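PDB 5G23: type-iv like pilin ttha1219 from Thermus thermophilus, which is probably a pilin-like structural subunit of the type IV pilus system, linked to natural competence and DNA uptake and resembling type II secretion pseudopilins. Local coordinates for residues F87-G92 and E103-G108; E143-A148 and L176-L181; L199-G204 and E224-V229; S183-G188 and D218-A223; T68-V73 and A161-P166. One frame throughout, in Å; residues are numbered along the deposited sequence.

Contact 1. Residues F87-G92 and E103-G108; sequences FLCEAG and EVRGTG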
# COMPACT_ATOMS: atom_id res chain seq x y z
N PHE B 87 3.82 -11.63 -13.06
CA PHE B 87 4.00 -12.75 -12.12
C PHE B 87 2.81 -13.70 -12.23
O PHE B 87 1.75 -13.34 -12.74
CB PHE B 87 4.13 -12.25 -10.68
CG PHE B 87 2.98 -11.34 -10.27
CD1 PHE B 87 2.96 -10.01 -10.60
CD2 PHE B 87 1.92 -11.85 -9.56
CE1 PHE B 87 1.88 -9.17 -10.24
CE2 PHE B 87 0.86 -11.02 -9.16
CZ PHE B 87 0.83 -9.69 -9.53
N LEU B 88 3.01 -14.91 -11.74
CA LEU B 88 1.98 -15.91 -11.68
C LEU B 88 1.21 -15.78 -10.39
O LEU B 88 1.77 -15.63 -9.33
CB LEU B 88 2.57 -17.31 -11.71
CG LEU B 88 1.52 -18.43 -11.82
CD1 LEU B 88 0.89 -18.44 -13.20
CD2 LEU B 88 2.10 -19.80 -11.51
N CYS B 89 -0.09 -15.79 -10.48
CA CYS B 89 -0.92 -15.76 -9.29
C CYS B 89 -1.11 -17.12 -8.63
O CYS B 89 -1.53 -18.03 -9.28
CB CYS B 89 -2.26 -15.17 -9.68
SG CYS B 89 -2.18 -13.43 -9.84
N GLU B 90 -0.85 -17.21 -7.32
CA GLU B 90 -1.20 -18.37 -6.44
C GLU B 90 -2.34 -17.89 -5.52
O GLU B 90 -2.24 -16.83 -4.89
CB GLU B 90 -0.00 -18.78 -5.54
CG GLU B 90 -0.14 -20.01 -4.55
CD GLU B 90 1.26 -20.61 -4.16
OE1 GLU B 90 2.24 -20.07 -4.77
OE2 GLU B 90 1.45 -21.58 -3.30
N ALA B 91 -3.42 -18.65 -5.47
CA ALA B 91 -4.56 -18.29 -4.61
C ALA B 91 -4.14 -17.95 -3.15
O ALA B 91 -3.23 -18.57 -2.60
CB ALA B 91 -5.57 -19.41 -4.59
N GLY B 92 -4.80 -16.94 -2.57
CA GLY B 92 -4.68 -16.65 -1.16
C GLY B 92 -3.58 -15.68 -0.79
O GLY B 92 -3.58 -15.14 0.33
N GLU B 103 -2.81 -18.04 -13.08
CA GLU B 103 -2.75 -17.15 -14.25
C GLU B 103 -1.76 -15.99 -14.06
O GLU B 103 -1.56 -15.49 -12.95
CB GLU B 103 -4.18 -16.67 -14.55
CG GLU B 103 -5.00 -17.80 -15.13
CD GLU B 103 -6.50 -17.51 -15.21
OE1 GLU B 103 -6.97 -16.43 -14.72
OE2 GLU B 103 -7.21 -18.41 -15.76
N VAL B 104 -1.25 -15.50 -15.18
CA VAL B 104 -0.28 -14.39 -15.17
C VAL B 104 -0.97 -13.05 -15.01
O VAL B 104 -2.01 -12.79 -15.63
CB VAL B 104 0.48 -14.38 -16.52
CG1 VAL B 104 1.51 -13.27 -16.55
CG2 VAL B 104 1.17 -15.69 -16.75
N ARG B 105 -0.40 -12.18 -14.17
CA ARG B 105 -0.87 -10.84 -14.02
C ARG B 105 0.28 -9.85 -14.29
O ARG B 105 1.42 -10.18 -14.10
CB ARG B 105 -1.35 -10.62 -12.63
CG ARG B 105 -2.68 -11.38 -12.52
CD ARG B 105 -3.57 -10.80 -11.46
NE ARG B 105 -3.88 -9.44 -11.86
CZ ARG B 105 -5.00 -9.08 -12.46
NH1 ARG B 105 -5.93 -9.99 -12.75
NH2 ARG B 105 -5.17 -7.80 -12.76
N GLY B 106 -0.08 -8.67 -14.76
CA GLY B 106 0.85 -7.59 -14.98
C GLY B 106 0.56 -6.41 -14.08
O GLY B 106 -0.56 -6.17 -13.62
N THR B 107 1.58 -5.61 -13.92
CA THR B 107 1.53 -4.43 -13.12
C THR B 107 2.45 -3.40 -13.73
O THR B 107 3.53 -3.74 -14.26
CB THR B 107 1.90 -4.78 -11.65
OG1 THR B 107 1.54 -3.67 -10.81
CG2 THR B 107 3.38 -5.10 -11.48
N GLY B 108 2.05 -2.15 -13.65
CA GLY B 108 2.87 -1.02 -14.18
C GLY B 108 2.71 0.30 -13.42
O GLY B 108 1.61 0.66 -12.95
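F87 and R105 run alongside each other on one face of an antiparallel pair in the seven-stranded antiparallel sheet, where the end of strand 82-88 meets the start of 104-112. R105 sends its CB over one face of the F87 ring, 4.3 Å from the ring centroid and 24° off the normal, a CH-pi contact displaced toward the rim. The ring gets there by an uncommon torsion, CG lying between the backbone N and the carbonyl carbon (chi1 54°), which turns the ring toward R105 of the neighbouring strand. An arginine suits this place because its aliphatic stem can serve as an apolar wall while a bend at chi3 leads the guanidinium away to S100, its plane 54° from that of the ring.

Backbone bonds hold the two residues in register: R105 N donates to F87 O at 2.8 Å, nearly straight, and F87 N returns a bond to R105 O. One residue on, L88 pairs with V104 on the other side of the sheet, and L88 CD1 lies against the E103 backbone, 3.7 Å from E103 C. Past the bridge, C89 N still donates to E103 O. C89 is joined by a disulfide to C97 in the connection between the strands, and its SG rests 3.4 Å from both CG and CD of R105.

Contact 2. Residues E143-A148 and L176-L181; sequences EAFRVA and LALYLL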
# COMPACT_ATOMS: atom_id res chain seq x y z
N GLU B 143 7.92 15.29 -8.64
CA GLU B 143 8.93 15.97 -9.49
C GLU B 143 9.96 14.98 -10.07
O GLU B 143 10.64 15.30 -11.04
CB GLU B 143 9.63 17.02 -8.70
CG GLU B 143 8.62 18.11 -8.34
CD GLU B 143 9.20 19.23 -7.52
OE1 GLU B 143 10.36 19.16 -7.04
OE2 GLU B 143 8.43 20.17 -7.33
N ALA B 144 10.06 13.81 -9.48
CA ALA B 144 10.98 12.76 -9.99
C ALA B 144 10.58 11.40 -9.53
O ALA B 144 10.19 11.21 -8.36
CB ALA B 144 12.42 13.08 -9.58
N PHE B 145 10.64 10.44 -10.46
CA PHE B 145 10.45 9.02 -10.19
C PHE B 145 11.55 8.34 -10.96
O PHE B 145 11.75 8.58 -12.14
CB PHE B 145 9.06 8.46 -10.59
CG PHE B 145 8.87 6.99 -10.37
CD1 PHE B 145 9.11 6.41 -9.16
CD2 PHE B 145 8.38 6.16 -11.39
CE1 PHE B 145 8.93 5.03 -8.96
CE2 PHE B 145 8.19 4.76 -11.22
CZ PHE B 145 8.42 4.22 -9.98
N ARG B 146 12.38 7.62 -10.22
CA ARG B 146 13.59 6.96 -10.80
C ARG B 146 13.57 5.53 -10.35
O ARG B 146 13.22 5.20 -9.16
CB ARG B 146 14.91 7.61 -10.34
CG ARG B 146 15.06 9.05 -10.67
CD ARG B 146 15.19 9.25 -12.19
NE ARG B 146 15.55 10.65 -12.42
CZ ARG B 146 14.68 11.60 -12.68
NH1 ARG B 146 13.37 11.34 -12.77
NH2 ARG B 146 15.10 12.87 -12.77
N VAL B 147 13.97 4.60 -11.25
CA VAL B 147 14.14 3.19 -10.87
C VAL B 147 15.49 2.73 -11.45
O VAL B 147 15.73 2.92 -12.62
CB VAL B 147 13.06 2.30 -11.48
CG1 VAL B 147 13.20 0.87 -11.07
CG2 VAL B 147 11.65 2.82 -11.08
N ALA B 148 16.34 2.19 -10.60
CA ALA B 148 17.59 1.57 -10.99
C ALA B 148 17.53 0.09 -10.58
O ALA B 148 16.64 -0.31 -9.83
CB ALA B 148 18.74 2.23 -10.28
N LEU B 176 15.78 -3.72 -6.97
CA LEU B 176 15.43 -2.45 -7.60
C LEU B 176 15.61 -1.36 -6.56
O LEU B 176 15.36 -1.60 -5.37
CB LEU B 176 13.99 -2.41 -8.07
CG LEU B 176 13.58 -3.47 -9.09
CD1 LEU B 176 12.10 -3.34 -9.38
CD2 LEU B 176 14.38 -3.34 -10.38
N ALA B 177 16.06 -0.22 -7.01
CA ALA B 177 16.05 0.98 -6.22
C ALA B 177 15.06 1.95 -6.81
O ALA B 177 15.10 2.26 -8.02
CB ALA B 177 17.42 1.63 -6.17
N LEU B 178 14.15 2.45 -5.98
CA LEU B 178 13.14 3.39 -6.38
C LEU B 178 13.30 4.71 -5.62
O LEU B 178 13.67 4.70 -4.44
CB LEU B 178 11.76 2.81 -6.14
CG LEU B 178 11.54 1.60 -7.03
CD1 LEU B 178 11.80 0.38 -6.19
CD2 LEU B 178 10.14 1.57 -7.54
N TYR B 179 13.11 5.82 -6.34
CA TYR B 179 13.26 7.16 -5.78
C TYR B 179 12.08 8.02 -6.19
O TYR B 179 11.71 8.06 -7.33
CB TYR B 179 14.57 7.80 -6.28
CG TYR B 179 14.72 9.23 -5.87
CD1 TYR B 179 15.25 9.58 -4.65
CD2 TYR B 179 14.31 10.27 -6.74
CE1 TYR B 179 15.38 10.90 -4.25
CE2 TYR B 179 14.44 11.61 -6.38
CZ TYR B 179 15.01 11.92 -5.14
OH TYR B 179 15.09 13.18 -4.77
N LEU B 180 11.52 8.74 -5.19
CA LEU B 180 10.53 9.74 -5.42
C LEU B 180 10.96 11.08 -4.79
O LEU B 180 11.53 11.10 -3.66
CB LEU B 180 9.20 9.31 -4.80
CG LEU B 180 8.42 8.21 -5.50
CD1 LEU B 180 7.31 7.68 -4.59
CD2 LEU B 180 7.85 8.80 -6.79
N LEU B 181 10.76 12.16 -5.54
CA LEU B 181 10.84 13.53 -5.03
C LEU B 181 9.48 14.15 -5.25
O LEU B 181 8.92 14.09 -6.34
CB LEU B 181 11.90 14.31 -5.75
CG LEU B 181 12.03 15.75 -5.40
CD1 LEU B 181 12.56 15.97 -4.01
CD2 LEU B 181 12.96 16.45 -6.41
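R146 and Y179 form the middle hydrogen-bonded pair of an antiparallel ladder, donating to each other's carbonyls: R146 N reaches Y179 O at 3.0 Å, and Y179 N reaches R146 O. A148 and A177 repeat the pattern at one end. At the other, E143 and A144 both face L181, a classic beta bulge: L181 O takes a bond of 2.8 Å from E143 N and a weak one from A144 N.

Apolar contacts divide between the two faces. On the face of F145, V147, L178 and L180, the F145 ring has L178 CD2 at its edge, 3.9 Å from CE1, while L180 CD2 approaches CD1 at 3.6 Å. F145 and L178 run alongside each other, and V147 CG2 shares the same L178 methyl; large aliphatic and aromatic groups suit so buried a surface. The opposite face carries A144, whose CB sits at the edge of the Y179 ring, 4.1 Å from CE2. An alanine at 144 is small enough for the Y179 ring to lie beside it.

R146 NH1 bonds F145 O and its NH2 the carbonyl of E211; the other polar ends find partners outside: Y179 OH in E224, E143 in S183 and R222. Strand 173-184 lies between 141-151 and 221-230 in the sheet, and helix 44-61 covers the F145 face, with L56 on F145, L60 on L178 and L49 on L180.

Contact 3. Residues L199-G204 and E224-V229; sequences LSYPPG and EKLWIV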
# COMPACT_ATOMS: atom_id res chain seq x y z
N LEU B 199 19.25 10.91 1.61
CA LEU B 199 19.24 9.50 1.29
C LEU B 199 20.35 8.72 1.95
O LEU B 199 21.40 9.28 2.23
CB LEU B 199 19.34 9.32 -0.25
CG LEU B 199 18.30 10.12 -1.06
CD1 LEU B 199 18.52 9.78 -2.53
CD2 LEU B 199 16.91 9.77 -0.54
N SER B 200 20.10 7.46 2.20
CA SER B 200 21.13 6.51 2.61
C SER B 200 21.28 5.56 1.49
O SER B 200 20.36 4.79 1.23
CB SER B 200 20.69 5.68 3.82
OG SER B 200 20.56 6.53 4.90
N TYR B 201 22.38 5.60 0.79
CA TYR B 201 22.50 4.77 -0.39
C TYR B 201 23.07 3.42 -0.04
O TYR B 201 24.01 3.31 0.74
CB TYR B 201 23.43 5.44 -1.41
CG TYR B 201 22.96 6.72 -1.95
CD1 TYR B 201 22.14 6.78 -3.08
CD2 TYR B 201 23.38 7.94 -1.38
CE1 TYR B 201 21.77 8.00 -3.64
CE2 TYR B 201 23.02 9.14 -1.94
CZ TYR B 201 22.21 9.17 -3.04
OH TYR B 201 21.87 10.42 -3.56
N PRO B 202 22.59 2.38 -0.70
CA PRO B 202 23.34 1.18 -0.65
C PRO B 202 24.66 1.22 -1.40
O PRO B 202 24.89 2.08 -2.24
CB PRO B 202 22.39 0.18 -1.35
CG PRO B 202 21.65 1.00 -2.33
CD PRO B 202 21.55 2.37 -1.73
N PRO B 203 25.51 0.22 -1.14
CA PRO B 203 26.79 0.18 -1.81
C PRO B 203 26.69 0.26 -3.31
O PRO B 203 25.95 -0.49 -3.92
CB PRO B 203 27.37 -1.17 -1.36
CG PRO B 203 26.77 -1.42 -0.02
CD PRO B 203 25.39 -0.86 -0.13
N GLY B 204 27.46 1.15 -3.90
CA GLY B 204 27.55 1.25 -5.31
C GLY B 204 26.49 2.12 -5.97
O GLY B 204 26.62 2.40 -7.15
N GLU B 224 11.74 13.58 -0.11
CA GLU B 224 12.16 12.50 -1.02
C GLU B 224 12.26 11.18 -0.31
O GLU B 224 12.30 11.11 0.92
CB GLU B 224 13.50 12.85 -1.67
CG GLU B 224 14.66 12.83 -0.62
CD GLU B 224 15.99 13.29 -1.14
OE1 GLU B 224 16.14 13.62 -2.35
OE2 GLU B 224 16.92 13.39 -0.27
N LYS B 225 12.26 10.10 -1.08
CA LYS B 225 12.40 8.84 -0.51
C LYS B 225 13.11 7.91 -1.50
O LYS B 225 12.75 7.86 -2.65
CB LYS B 225 11.07 8.24 -0.10
CG LYS B 225 11.29 7.06 0.87
CD LYS B 225 9.97 6.50 1.30
CE LYS B 225 10.17 5.30 2.20
NZ LYS B 225 10.64 5.74 3.53
N LEU B 226 14.12 7.24 -0.99
CA LEU B 226 14.80 6.13 -1.70
C LEU B 226 14.51 4.84 -0.96
O LEU B 226 14.71 4.75 0.25
CB LEU B 226 16.30 6.34 -1.74
CG LEU B 226 17.18 5.25 -2.37
CD1 LEU B 226 16.96 5.20 -3.85
CD2 LEU B 226 18.63 5.48 -2.06
N TRP B 227 14.09 3.78 -1.70
CA TRP B 227 13.91 2.50 -1.08
C TRP B 227 14.36 1.37 -2.03
O TRP B 227 14.30 1.55 -3.24
CB TRP B 227 12.49 2.35 -0.54
CG TRP B 227 11.37 2.22 -1.53
CD1 TRP B 227 10.68 1.12 -1.71
CD2 TRP B 227 10.77 3.21 -2.34
NE1 TRP B 227 9.72 1.29 -2.63
CE2 TRP B 227 9.74 2.60 -3.04
CE3 TRP B 227 11.04 4.56 -2.61
CZ2 TRP B 227 8.95 3.27 -3.96
CZ3 TRP B 227 10.21 5.27 -3.46
CH2 TRP B 227 9.18 4.62 -4.16
N ILE B 228 14.81 0.28 -1.43
CA ILE B 228 15.35 -0.84 -2.14
C ILE B 228 14.40 -1.99 -1.98
O ILE B 228 13.93 -2.27 -0.88
CB ILE B 228 16.68 -1.29 -1.54
CG1 ILE B 228 17.63 -0.13 -1.45
CG2 ILE B 228 17.20 -2.44 -2.40
CD1 ILE B 228 17.87 0.64 -2.76
N VAL B 229 14.05 -2.61 -3.09
CA VAL B 229 13.15 -3.76 -3.15
C VAL B 229 13.88 -4.95 -3.68
O VAL B 229 14.40 -4.91 -4.80
CB VAL B 229 11.97 -3.48 -4.08
CG1 VAL B 229 11.01 -4.64 -4.02
CG2 VAL B 229 11.22 -2.23 -3.65
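L199 drops CD2 onto the strand between two side chains, 3.7 Å from L226 CB and 3.6 Å from E224 OE2. It crosses L226 at about a right angle, whereas its passage over the extended E224 chain is oblique. Further along, L226 CD2 lies beneath the loop, 3.8 Å from S200 O and 3.9 Å from Y201 CD1. Beyond it, the CG corner of P202 faces I228 CD1 at 3.8 Å. No hydrogen bond joins the two segments, so shape and apolar surface carry the contact; leucine, proline and isoleucine suit it because each offers hydrocarbon without a polar group that needs a partner.

The loop of residues 199-204 runs beside strand 221-230, one of the two outermost strands of the four-stranded antiparallel sheet within this chain, and lies over the face from which E224, L226 and I228 project. K225 and W227 alternate to the other face, where helix 44-61 packs.

Further contacts position these side chains. Within the loop, L199 CB sits 4.0 Å above one face of the Y201 ring, toward its rim, and L212 touches that tyrosine too. E224 CG lies between its backbone N and carbonyl carbon (chi1 69°), which directs the carboxylate toward the loop, where OE2 is hydrogen-bonded to T198 OG1, and OE1 to Y179 OH and G196 N. With an alanine in place of L199, the branch over L226 CB is gone, which would probably open a gap there and leave the E224 carboxylate less covered. I228 rests in turn on A177 of the adjoining strand.

Contact 4. Residues S183-G188 and D218-A223; sequences SVPVRG and DGRLRA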
# COMPACT_ATOMS: atom_id res chain seq x y z
N SER B 183 6.82 17.64 -3.98
CA SER B 183 6.67 18.96 -3.35
C SER B 183 5.24 19.31 -3.10
O SER B 183 4.32 18.87 -3.80
CB SER B 183 7.31 20.07 -4.22
OG SER B 183 6.56 20.32 -5.42
N VAL B 184 5.08 20.19 -2.13
CA VAL B 184 3.77 20.76 -1.79
C VAL B 184 3.95 22.19 -1.29
O VAL B 184 5.00 22.53 -0.72
CB VAL B 184 3.05 20.00 -0.61
CG1 VAL B 184 2.55 18.65 -1.00
CG2 VAL B 184 3.91 19.92 0.62
N PRO B 185 2.92 23.02 -1.45
CA PRO B 185 2.99 24.37 -0.86
C PRO B 185 2.95 24.34 0.65
O PRO B 185 2.32 23.43 1.20
CB PRO B 185 1.74 25.08 -1.38
CG PRO B 185 1.13 24.19 -2.39
CD PRO B 185 1.64 22.79 -2.14
N VAL B 186 3.58 25.32 1.27
CA VAL B 186 3.52 25.49 2.72
C VAL B 186 3.56 26.99 3.02
O VAL B 186 4.36 27.73 2.46
CB VAL B 186 4.65 24.68 3.43
CG1 VAL B 186 6.02 25.26 3.15
CG2 VAL B 186 4.40 24.62 4.94
N ARG B 187 2.67 27.44 3.90
CA ARG B 187 2.56 28.89 4.20
C ARG B 187 3.88 29.36 4.80
O ARG B 187 4.42 28.72 5.70
CB ARG B 187 1.40 29.26 5.12
CG ARG B 187 1.02 30.76 5.00
CD ARG B 187 -0.39 31.29 5.30
NE ARG B 187 -0.46 32.74 5.00
CZ ARG B 187 -0.83 33.31 3.84
NH1 ARG B 187 -1.21 32.58 2.80
NH2 ARG B 187 -0.84 34.62 3.73
N GLY B 188 4.46 30.38 4.20
CA GLY B 188 5.75 30.95 4.66
C GLY B 188 6.95 30.37 3.94
O GLY B 188 8.06 30.91 4.04
N ASP B 218 11.12 27.89 -5.66
CA ASP B 218 9.74 28.28 -5.59
C ASP B 218 9.19 28.23 -4.16
O ASP B 218 7.96 28.44 -4.00
CB ASP B 218 8.94 27.38 -6.46
CG ASP B 218 9.04 25.92 -6.05
OD1 ASP B 218 9.58 25.59 -4.92
OD2 ASP B 218 8.70 25.07 -6.88
N GLY B 219 10.06 28.07 -3.15
CA GLY B 219 9.62 28.12 -1.75
C GLY B 219 8.82 26.88 -1.29
O GLY B 219 8.39 26.79 -0.14
N ARG B 220 8.54 25.93 -2.17
CA ARG B 220 7.70 24.75 -1.78
C ARG B 220 8.41 23.82 -0.81
O ARG B 220 9.66 23.73 -0.80
CB ARG B 220 7.26 24.00 -3.01
CG ARG B 220 6.21 24.77 -3.80
CD ARG B 220 5.96 24.17 -5.14
NE ARG B 220 5.29 22.89 -5.08
CZ ARG B 220 3.98 22.67 -5.25
NH1 ARG B 220 3.14 23.65 -5.32
NH2 ARG B 220 3.52 21.44 -5.27
N LEU B 221 7.64 23.12 0.00
CA LEU B 221 8.20 22.07 0.85
C LEU B 221 8.49 20.84 -0.02
O LEU B 221 7.59 20.39 -0.73
CB LEU B 221 7.21 21.68 1.94
CG LEU B 221 7.58 20.67 3.01
CD1 LEU B 221 6.74 20.80 4.27
CD2 LEU B 221 7.27 19.30 2.47
N ARG B 222 9.68 20.30 0.11
CA ARG B 222 10.10 19.11 -0.63
C ARG B 222 10.47 17.98 0.28
O ARG B 222 11.00 18.22 1.38
CB ARG B 222 11.23 19.40 -1.58
CG ARG B 222 10.76 20.05 -2.84
CD ARG B 222 11.86 20.44 -3.84
NE ARG B 222 11.10 20.96 -4.99
CZ ARG B 222 10.57 22.18 -5.10
NH1 ARG B 222 10.93 23.19 -4.30
NH2 ARG B 222 9.73 22.45 -6.09
N ALA B 223 10.12 16.77 -0.14
CA ALA B 223 10.55 15.55 0.58
C ALA B 223 10.85 14.47 -0.47
O ALA B 223 10.33 14.51 -1.58
CB ALA B 223 9.48 15.06 1.50
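Strands 173-184 and 221-230 of the four-stranded antiparallel sheet meet here, where strand 173-184 ends in a loop and strand 221-230 begins after one, with S183 and V184 paired against R222 and L221. V184 and L221 make the hydrogen-bonded pair: V184 N gives to L221 O at 2.9 Å and L221 N to V184 O. Their side chains lie alongside each other, V184 CG2 3.9 Å from L221 CD2, branched hydrocarbons suited to the face where L45 of helix 44-61 touches both.

On the other face, R220 turns the NE side of its guanidinium to S183. NE and NH2 both point to S183 OG, at 2.9 Å from NE, with the oxygen close to the guanidinium plane; NH2 also bonds E139 O. A bend at chi3 (69°) turns the group back over the strand, so that the V184-P185 peptide covers one of its faces and P185 CG lies 3.6 Å from NH1. A methionine here has neither nitrogen, and S183 OG would probably be held less firmly and the V184-P185 peptide lose its flat cover. E143 is a further partner of S183 OG.

R222 packs CG against S183 CB at 3.7 Å, while its guanidinium meets the D218 carboxylate end-on in a salt bridge, one nitrogen to each oxygen. D218 also closes an Asx turn: its OD1 accepts R220 N from one face of the carboxylate plane and R222 NH1, at 2.8 Å, from the other.

Contact 5. Residues T68-V73 and A161-P166; sequences TGQALV and AVNLRP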
# COMPACT_ATOMS: atom_id res chain seq x y z
N THR B 68 7.58 -17.97 -16.33
CA THR B 68 8.47 -18.16 -17.47
C THR B 68 8.18 -17.05 -18.47
O THR B 68 7.02 -16.68 -18.68
CB THR B 68 8.20 -19.55 -18.15
OG1 THR B 68 8.96 -20.53 -17.48
CG2 THR B 68 8.58 -19.58 -19.61
N GLY B 69 9.21 -16.55 -19.12
CA GLY B 69 9.02 -15.47 -20.08
C GLY B 69 9.37 -14.10 -19.48
O GLY B 69 10.14 -14.02 -18.51
N GLN B 70 8.82 -13.05 -20.08
CA GLN B 70 9.19 -11.68 -19.79
C GLN B 70 8.58 -11.29 -18.44
O GLN B 70 7.37 -11.42 -18.23
CB GLN B 70 8.71 -10.73 -20.90
CG GLN B 70 9.26 -9.34 -20.69
CD GLN B 70 9.01 -8.41 -21.85
OE1 GLN B 70 7.87 -8.02 -22.12
NE2 GLN B 70 10.08 -7.98 -22.48
N ALA B 71 9.44 -10.87 -17.53
CA ALA B 71 9.06 -10.66 -16.15
C ALA B 71 9.11 -9.21 -15.73
O ALA B 71 8.39 -8.82 -14.85
CB ALA B 71 9.97 -11.50 -15.23
N LEU B 72 9.96 -8.42 -16.38
CA LEU B 72 10.19 -7.05 -16.00
C LEU B 72 10.62 -6.26 -17.21
O LEU B 72 11.48 -6.72 -18.01
CB LEU B 72 11.26 -6.97 -14.91
CG LEU B 72 11.53 -5.61 -14.32
CD1 LEU B 72 10.46 -5.23 -13.34
CD2 LEU B 72 12.90 -5.56 -13.64
N VAL B 73 10.09 -5.06 -17.32
CA VAL B 73 10.61 -4.08 -18.28
C VAL B 73 10.78 -2.77 -17.59
O VAL B 73 9.84 -2.21 -17.01
CB VAL B 73 9.68 -3.88 -19.50
CG1 VAL B 73 10.23 -2.83 -20.43
CG2 VAL B 73 9.53 -5.15 -20.30
N ALA B 161 15.03 -5.37 -20.09
CA ALA B 161 13.97 -6.37 -19.95
C ALA B 161 14.56 -7.59 -19.30
O ALA B 161 15.67 -8.01 -19.65
CB ALA B 161 13.33 -6.74 -21.27
N VAL B 162 13.85 -8.17 -18.36
CA VAL B 162 14.29 -9.45 -17.79
C VAL B 162 13.39 -10.56 -18.29
O VAL B 162 12.17 -10.48 -18.17
CB VAL B 162 14.22 -9.46 -16.28
CG1 VAL B 162 14.62 -10.81 -15.71
CG2 VAL B 162 15.12 -8.37 -15.71
N ASN B 163 14.03 -11.61 -18.80
CA ASN B 163 13.34 -12.84 -19.26
C ASN B 163 13.72 -14.02 -18.36
O ASN B 163 14.89 -14.23 -18.03
CB ASN B 163 13.70 -13.12 -20.73
CG ASN B 163 13.30 -11.94 -21.65
OD1 ASN B 163 14.17 -11.34 -22.33
ND2 ASN B 163 12.04 -11.50 -21.57
N LEU B 164 12.73 -14.74 -17.90
CA LEU B 164 12.96 -15.89 -17.06
C LEU B 164 12.80 -17.12 -17.94
O LEU B 164 11.79 -17.34 -18.58
CB LEU B 164 11.99 -15.92 -15.89
CG LEU B 164 12.07 -14.66 -15.04
CD1 LEU B 164 11.21 -14.80 -13.78
CD2 LEU B 164 13.50 -14.38 -14.67
N ARG B 165 13.85 -17.91 -18.00
CA ARG B 165 13.88 -19.12 -18.83
C ARG B 165 14.10 -20.27 -17.90
O ARG B 165 14.61 -20.11 -16.78
CB ARG B 165 14.97 -19.03 -19.87
CG ARG B 165 14.72 -17.85 -20.82
CD ARG B 165 15.66 -17.84 -22.01
NE ARG B 165 15.78 -19.11 -22.74
CZ ARG B 165 14.78 -19.86 -23.22
NH1 ARG B 165 13.51 -19.54 -23.06
NH2 ARG B 165 15.08 -21.01 -23.85
N PRO B 166 13.69 -21.45 -18.31
CA PRO B 166 13.93 -22.58 -17.42
C PRO B 166 15.39 -22.62 -16.91
O PRO B 166 15.61 -22.91 -15.73
CB PRO B 166 13.57 -23.79 -18.30
CG PRO B 166 12.53 -23.26 -19.22
CD PRO B 166 12.95 -21.84 -19.52
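L72 and V162 meet because the leucine holds CG anti to its own N (chi1 -175°), which lays CD2 beside V162 CG2 at 4.1 Å; the two side chains cross at a slant. L164 turns the other way, CG anti to the carbonyl carbon (chi1 -57°), and this sets CG 3.8 Å from A71 CB. A small alanine suits that spot, since the leucine branch occupies the space beside it.

The backbones form an antiparallel pair interrupted by a classic beta bulge, with A71 and L72 both opposite V162. A71 N donates to V162 O nearly straight, and V162 N donates to L72 O at 2.8 Å. The extra residue lets A71 and L72 both serve the apolar side with V162 and L164. Beyond the bulge, G69 and L164 exchange two bonds; L164 N to G69 O is almost linear. G69 has a positive phi, at which a CB would collide with the preceding carbonyl oxygen, so glycine fits here.

The opposite face is more polar and more exposed. Q70 and N163 cross with their amide planes only 14° apart, yet the touch is to carbon: N163 ND2 lies 3.5 Å from Q70 CB. Q70 extends along the strand, bringing NE2 to 3.7 Å from A161 CB.

Strand 69-75 lies between 160-165 and 82-88 in the seven-stranded sheet, where V83 touches L72 and W86 touches Q70; strand 168-170 flanks 160-165 on its other side, N163 sharing a backbone bond with S170.

How the contacts relate
Contact 2 is the buried core, and its strand 173-184 continues into contact 4 at the far end of the same four-stranded sheet. Contact 3 lies on the surface against strand 221-230, which it shares with contact 4; Y179 to E224 ties it to contact 2. Contacts 1 and 5 belong to the seven-stranded sheet, on neighbouring strands 82-88 and 69-75; contacts 1, 4 and 5 are partly buried. Contact 2 joins a backbone ladder to buried hydrocarbon, while contact 3 has hydrocarbon touch alone; an arginine–serine grip beside an arginine–aspartate salt bridge marks contact 4, and a disulfide cysteine enters contact 1. Bulges break the ladders of contacts 2 and 5, which touch through L176 and L72, linking the two sheets.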